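Long-range contact in 3-carboxy-cis,cis-muconate cycloisomerase (Pseudomonas putida, PDB 1RE5), which is a mostly helical enzyme of the fumarase/aspartase (lyase) superfamily that assembles from four copies of its chain: residues L187-F192 / R230-E235. Numbering follows the deposited sequence.
Sequences LLVLQF and RDRLVE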
loop_
_atom_site.group_PDB
_atom_site.type_symbol
_atom_site.label_atom_id
_atom_site.label_comp_id
_atom_site.label_asym_id
_atom_site.label_seq_id
_atom_site.Cartn_x
_atom_site.Cartn_y
_atom_site.Cartn_z
ATOM N N LEU D 187 -22.820 -5.110 7.908
ATOM C CA LEU D 187 -21.854 -4.660 8.907
ATOM C C LEU D 187 -22.303 -4.701 10.358
ATOM O O LEU D 187 -21.556 -5.145 11.226
ATOM C CB LEU D 187 -21.414 -3.229 8.598
ATOM C CG LEU D 187 -20.482 -2.596 9.632
ATOM C CD1 LEU D 187 -19.084 -3.222 9.566
ATOM C CD2 LEU D 187 -20.399 -1.112 9.359
ATOM N N LEU D 188 -23.514 -4.217 10.618
ATOM C CA LEU D 188 -24.045 -4.161 11.972
ATOM C C LEU D 188 -24.538 -5.503 12.495
ATOM O O LEU D 188 -25.742 -5.711 12.677
ATOM C CB LEU D 188 -25.166 -3.119 12.039
ATOM C CG LEU D 188 -24.745 -1.707 11.609
ATOM C CD1 LEU D 188 -25.890 -0.714 11.794
ATOM C CD2 LEU D 188 -23.541 -1.280 12.426
ATOM N N VAL D 189 -23.596 -6.410 12.735
ATOM C CA VAL D 189 -23.914 -7.730 13.255
ATOM C C VAL D 189 -23.210 -7.937 14.590
ATOM O O VAL D 189 -22.210 -7.269 14.896
ATOM C CB VAL D 189 -23.483 -8.854 12.282
ATOM C CG1 VAL D 189 -24.368 -8.841 11.048
ATOM C CG2 VAL D 189 -22.001 -8.690 11.899
ATOM N N LEU D 190 -23.745 -8.862 15.381
ATOM C CA LEU D 190 -23.192 -9.169 16.688
ATOM C C LEU D 190 -22.034 -10.158 16.565
ATOM O O LEU D 190 -22.000 -10.968 15.635
ATOM C CB LEU D 190 -24.275 -9.782 17.579
ATOM C CG LEU D 190 -23.770 -10.353 18.911
ATOM C CD1 LEU D 190 -23.559 -9.211 19.903
ATOM C CD2 LEU D 190 -24.758 -11.379 19.443
ATOM N N GLN D 191 -21.085 -10.074 17.495
ATOM C CA GLN D 191 -19.955 -10.999 17.522
ATOM C C GLN D 191 -20.065 -11.742 18.844
ATOM O O GLN D 191 -19.658 -11.228 19.899
ATOM C CB GLN D 191 -18.605 -10.280 17.491
ATOM C CG GLN D 191 -17.439 -11.264 17.463
ATOM C CD GLN D 191 -17.270 -11.919 16.101
ATOM O OE1 GLN D 191 -16.456 -11.466 15.288
ATOM N NE2 GLN D 191 -18.044 -12.970 15.835
ATOM N N PHE D 192 -20.616 -12.950 18.786
ATOM C CA PHE D 192 -20.802 -13.754 19.987
ATOM C C PHE D 192 -20.526 -15.211 19.642
ATOM O O PHE D 192 -21.380 -15.898 19.075
ATOM C CB PHE D 192 -22.243 -13.578 20.485
ATOM C CG PHE D 192 -22.496 -14.145 21.850
ATOM C CD1 PHE D 192 -21.709 -13.758 22.937
ATOM C CD2 PHE D 192 -23.542 -15.038 22.060
ATOM C CE1 PHE D 192 -21.966 -14.257 24.221
ATOM C CE2 PHE D 192 -23.805 -15.537 23.330
ATOM C CZ PHE D 192 -23.014 -15.145 24.417
ATOM N N ARG D 230 -13.019 -11.481 8.492
ATOM C CA ARG D 230 -13.128 -10.032 8.645
ATOM C C ARG D 230 -13.621 -9.194 7.450
ATOM O O ARG D 230 -13.514 -7.956 7.474
ATOM C CB ARG D 230 -11.770 -9.498 9.104
ATOM C CG ARG D 230 -10.971 -10.486 9.934
ATOM C CD ARG D 230 -11.625 -10.705 11.266
ATOM N NE ARG D 230 -11.427 -9.562 12.150
ATOM C CZ ARG D 230 -12.138 -9.348 13.255
ATOM N NH1 ARG D 230 -13.097 -10.198 13.605
ATOM N NH2 ARG D 230 -11.886 -8.293 14.017
ATOM N N ASP D 231 -14.180 -9.833 6.427
ATOM C CA ASP D 231 -14.631 -9.081 5.265
ATOM C C ASP D 231 -15.562 -7.915 5.591
ATOM O O ASP D 231 -15.501 -6.871 4.939
ATOM C CB ASP D 231 -15.313 -10.006 4.274
ATOM C CG ASP D 231 -16.483 -10.718 4.880
ATOM O OD1 ASP D 231 -17.629 -10.518 4.416
ATOM O OD2 ASP D 231 -16.244 -11.473 5.841
ATOM N N ARG D 232 -16.421 -8.077 6.593
ATOM C CA ARG D 232 -17.347 -7.008 6.956
ATOM C C ARG D 232 -16.624 -5.706 7.303
ATOM O O ARG D 232 -17.014 -4.626 6.840
ATOM C CB ARG D 232 -18.237 -7.439 8.131
ATOM C CG ARG D 232 -19.324 -8.435 7.747
ATOM C CD ARG D 232 -20.125 -8.906 8.956
ATOM N NE ARG D 232 -20.039 -10.357 9.085
ATOM C CZ ARG D 232 -21.047 -11.188 8.853
ATOM N NH1 ARG D 232 -22.228 -10.713 8.491
ATOM N NH2 ARG D 232 -20.867 -12.491 8.952
ATOM N N LEU D 233 -15.566 -5.796 8.108
ATOM C CA LEU D 233 -14.828 -4.591 8.500
ATOM C C LEU D 233 -14.023 -4.007 7.328
ATOM O O LEU D 233 -13.927 -2.788 7.159
ATOM C CB LEU D 233 -13.886 -4.903 9.672
ATOM C CG LEU D 233 -14.507 -5.561 10.912
ATOM C CD1 LEU D 233 -13.442 -5.746 11.998
ATOM C CD2 LEU D 233 -15.644 -4.694 11.432
ATOM N N VAL D 234 -13.444 -4.881 6.515
ATOM C CA VAL D 234 -12.653 -4.434 5.387
ATOM C C VAL D 234 -13.543 -3.778 4.331
ATOM O O VAL D 234 -13.131 -2.819 3.682
ATOM C CB VAL D 234 -11.877 -5.604 4.789
ATOM C CG1 VAL D 234 -11.048 -5.142 3.607
ATOM C CG2 VAL D 234 -10.979 -6.197 5.865
ATOM N N GLU D 235 -14.765 -4.274 4.156
ATOM C CA GLU D 235 -15.661 -3.645 3.187
ATOM C C GLU D 235 -16.012 -2.219 3.614
ATOM O O GLU D 235 -16.016 -1.299 2.795
ATOM C CB GLU D 235 -16.951 -4.426 3.039
ATOM C CG GLU D 235 -18.057 -3.620 2.392
ATOM C CD GLU D 235 -19.286 -4.457 2.128
ATOM O OE1 GLU D 235 -19.767 -5.139 3.066
ATOM O OE2 GLU D 235 -19.769 -4.436 0.977
#
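Arg230, at the N-cap position of helix 231-257, has the end of the Gln191 side chain at the edge of its guanidinium, near its plane. Its CB points away from the loop, but bends at chi2 and chi3 curl the chain back, bringing the guanidinium nearly coplanar with the Gln191 amide, the planes 10° apart. That is proximity rather than bonding: the guanidinium's charge is met by salt bridges to Glu323 and Asp111. Asp231, next along, turns to a second subunit, where it pairs with Arg175 and Arg179.

Arg232 makes the largest single share of the contact. Its side chain crosses that of Val189 at about a right angle: Val189 CG2 meets the chain at Arg232 CD (3.5 Å) and NE, while Val189 CG1 lies 3.8 Å from Arg232 NH1. The guanidinium also makes a cation-pi contact with Trp226, against which Val189 packs too. At the backbone, Leu187 CD1 rests 3.7 Å from Arg232 O; chi1 of 176° puts CG anti to the leucine's backbone N, and from there CD1 comes near the helix although the CB bond does not point at it.

Leu233 adds an apolar touch, its CD2 4.2 Å from Leu187 CD1, and also packs against Leu118 and Leu327 of two other long helices. Glu235 pairs with Arg186 of helix 162-187, and with Arg179 of the second subunit.

The chain leaves helix 162-187 here through an inverse gamma turn centred on Leu188, closed by Val189 N to Leu187 O at 2.8 Å. Its exit loop packs on the start of helix 231-257, at one end of the long-helix bundle characteristic of the fumarase/aspartase superfamily.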